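Local coordinates for haloperoxidase (Corallina officinalis, PDB 1QHB), which catalyses the bromination of organic substrates with bromide and hydrogen peroxide, using bound vanadate as its cofactor, at residues T328-D333 with I543-A548. Numbering follows the deposited sequence.
Sequences TWVHFD and IGRNMA. With PO4 (phosphate ion), chain G.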
loop_
_atom_site.group_PDB
_atom_site.type_symbol
_atom_site.label_atom_id
_atom_site.label_comp_id
_atom_site.label_asym_id
_atom_site.label_seq_id
_atom_site.Cartn_x
_atom_site.Cartn_y
_atom_site.Cartn_z
ATOM N N THR A 328 -6.045 -19.349 -54.901
ATOM C CA THR A 328 -6.953 -20.367 -54.357
ATOM C C THR A 328 -6.442 -20.880 -53.005
ATOM O O THR A 328 -7.213 -21.213 -52.084
ATOM C CB THR A 328 -7.097 -21.600 -55.287
ATOM O OG1 THR A 328 -7.583 -21.095 -56.545
ATOM C CG2 THR A 328 -8.056 -22.675 -54.769
ATOM N N TRP A 329 -5.139 -21.102 -52.879
ATOM C CA TRP A 329 -4.556 -21.572 -51.622
ATOM C C TRP A 329 -4.924 -20.628 -50.457
ATOM O O TRP A 329 -5.367 -21.104 -49.387
ATOM C CB TRP A 329 -3.022 -21.632 -51.807
ATOM C CG TRP A 329 -2.343 -22.596 -50.871
ATOM C CD1 TRP A 329 -1.922 -23.856 -51.168
ATOM C CD2 TRP A 329 -2.029 -22.393 -49.486
ATOM N NE1 TRP A 329 -1.363 -24.455 -50.051
ATOM C CE2 TRP A 329 -1.421 -23.572 -49.011
ATOM C CE3 TRP A 329 -2.254 -21.332 -48.604
ATOM C CZ2 TRP A 329 -0.977 -23.737 -47.704
ATOM C CZ3 TRP A 329 -1.823 -21.469 -47.291
ATOM C CH2 TRP A 329 -1.183 -22.661 -46.848
ATOM N N VAL A 330 -4.821 -19.317 -50.667
ATOM C CA VAL A 330 -5.091 -18.355 -49.597
ATOM C C VAL A 330 -6.560 -17.938 -49.507
ATOM O O VAL A 330 -6.940 -17.081 -48.696
ATOM C CB VAL A 330 -4.178 -17.093 -49.698
ATOM C CG1 VAL A 330 -2.689 -17.410 -49.699
ATOM C CG2 VAL A 330 -4.551 -16.315 -50.948
ATOM N N HIS A 331 -7.475 -18.610 -50.248
ATOM C CA HIS A 331 -8.863 -18.286 -50.143
ATOM C C HIS A 331 -9.396 -18.963 -48.862
ATOM O O HIS A 331 -10.313 -18.473 -48.216
ATOM C CB HIS A 331 -9.673 -18.814 -51.342
ATOM C CG HIS A 331 -11.069 -18.239 -51.418
ATOM N ND1 HIS A 331 -11.918 -18.434 -52.492
ATOM C CD2 HIS A 331 -11.723 -17.364 -50.611
ATOM C CE1 HIS A 331 -13.052 -17.766 -52.301
ATOM N NE2 HIS A 331 -12.957 -17.114 -51.169
ATOM N N PHE A 332 -8.924 -20.210 -48.625
ATOM C CA PHE A 332 -9.524 -20.993 -47.550
ATOM C C PHE A 332 -8.577 -21.512 -46.502
ATOM O O PHE A 332 -8.962 -22.311 -45.625
ATOM C CB PHE A 332 -10.189 -22.218 -48.210
ATOM C CG PHE A 332 -11.297 -21.878 -49.177
ATOM C CD1 PHE A 332 -12.419 -21.163 -48.733
ATOM C CD2 PHE A 332 -11.205 -22.239 -50.497
ATOM C CE1 PHE A 332 -13.446 -20.861 -49.618
ATOM C CE2 PHE A 332 -12.195 -21.909 -51.419
ATOM C CZ PHE A 332 -13.327 -21.227 -50.968
ATOM N N ASP A 333 -7.304 -21.147 -46.612
ATOM C CA ASP A 333 -6.397 -21.709 -45.603
ATOM C C ASP A 333 -6.832 -21.380 -44.185
ATOM O O ASP A 333 -7.307 -20.289 -43.853
ATOM C CB ASP A 333 -5.010 -21.115 -45.847
ATOM C CG ASP A 333 -4.944 -19.615 -45.729
ATOM O OD1 ASP A 333 -5.831 -18.881 -46.189
ATOM O OD2 ASP A 333 -3.917 -19.121 -45.199
ATOM N N ILE A 543 1.366 -12.184 -50.366
ATOM C CA ILE A 543 1.222 -11.705 -51.746
ATOM C C ILE A 543 0.148 -12.515 -52.481
ATOM O O ILE A 543 -0.579 -12.007 -53.336
ATOM C CB ILE A 543 2.512 -11.752 -52.568
ATOM C CG1 ILE A 543 3.663 -10.970 -51.973
ATOM C CG2 ILE A 543 2.221 -11.323 -54.012
ATOM C CD1 ILE A 543 3.504 -9.485 -51.762
ATOM N N GLY A 544 -0.079 -13.768 -52.086
ATOM C CA GLY A 544 -1.218 -14.491 -52.661
ATOM C C GLY A 544 -2.515 -13.684 -52.503
ATOM O O GLY A 544 -3.390 -13.810 -53.357
ATOM N N ARG A 545 -2.730 -12.906 -51.411
ATOM C CA ARG A 545 -3.990 -12.191 -51.215
ATOM C C ARG A 545 -4.112 -11.039 -52.219
ATOM O O ARG A 545 -5.171 -10.764 -52.802
ATOM C CB ARG A 545 -4.215 -11.681 -49.792
ATOM C CG ARG A 545 -4.107 -12.726 -48.677
ATOM C CD ARG A 545 -5.299 -13.653 -48.685
ATOM N NE ARG A 545 -6.442 -12.904 -48.185
ATOM C CZ ARG A 545 -7.715 -13.347 -48.170
ATOM N NH1 ARG A 545 -7.929 -14.552 -48.630
ATOM N NH2 ARG A 545 -8.642 -12.550 -47.694
ATOM N N ASN A 546 -2.992 -10.459 -52.587
ATOM C CA ASN A 546 -2.855 -9.432 -53.591
ATOM C C ASN A 546 -3.175 -9.998 -54.966
ATOM O O ASN A 546 -3.997 -9.418 -55.679
ATOM C CB ASN A 546 -1.411 -8.905 -53.603
ATOM C CG ASN A 546 -1.033 -8.122 -52.364
ATOM O OD1 ASN A 546 -1.737 -8.146 -51.382
ATOM N ND2 ASN A 546 0.096 -7.412 -52.361
ATOM N N MET A 547 -2.689 -11.215 -55.233
ATOM C CA MET A 547 -2.960 -11.902 -56.506
ATOM C C MET A 547 -4.428 -12.241 -56.658
ATOM O O MET A 547 -4.978 -12.321 -57.755
ATOM C CB MET A 547 -2.102 -13.176 -56.510
ATOM C CG MET A 547 -0.614 -12.845 -56.784
ATOM S SD MET A 547 0.357 -14.349 -56.576
ATOM C CE MET A 547 1.912 -13.731 -57.265
ATOM N N ALA A 548 -5.133 -12.399 -55.515
ATOM C CA ALA A 548 -6.578 -12.651 -55.556
ATOM C C ALA A 548 -7.283 -11.316 -55.728
ATOM O O ALA A 548 -8.438 -11.333 -56.092
ATOM C CB ALA A 548 -7.101 -13.360 -54.326
HETATM P P PO4 G . -7.380 -10.708 -45.003
HETATM O O1 PO4 G . -8.091 -10.251 -46.227
HETATM O O2 PO4 G . -6.062 -11.324 -45.325
HETATM O O3 PO4 G . -8.230 -11.672 -44.284
HETATM O O4 PO4 G . -7.149 -9.471 -44.166
#
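Val-330 CG2 packs 3.6 Å from Arg-545 CD, a worked example of a second-shell residue that may help orient an anion-binding arginine. This tight part is mainly van der Waals packing: Val-330 CG2 also lies 3.7 Å from Gly-544 O, and a CB on that glycine would crowd Val-330 CG1, consistent with segment axes only 8.7 Å apart. Bent at chi2 and chi3 (both -73°), the arginine runs past the valine in the opposite direction, and Arg-545 NH1 makes a weak, bent bond of 2.7 Å to Val-330 O near the guanidinium plane. Beyond it, Arg-545 NH2 gives phosphate O1 a straighter bond of 2.8 Å (161°), while NE reaches O2 weakly. The phosphate, probably from the crystallisation liquor, occupies the vanadate site and is also hydrogen-bonded by Lys-398, Arg-406 and His-551. A leucine in place of this arginine would probably leave the anion short of a positive partner and Val-330 O without this donor. The looser flank is partly exposed His-331, which barely touches the arginine; its NE2 is hydrogen-bonded to Glu-473 and its ring stacks with Phe-471. Segments 328-332 and 543-548 cross at -105° in the buried interior, with helix 153-167 packing on Asn-546 and Met-547 and helix 553-574 meeting Arg-545 through Gln-556.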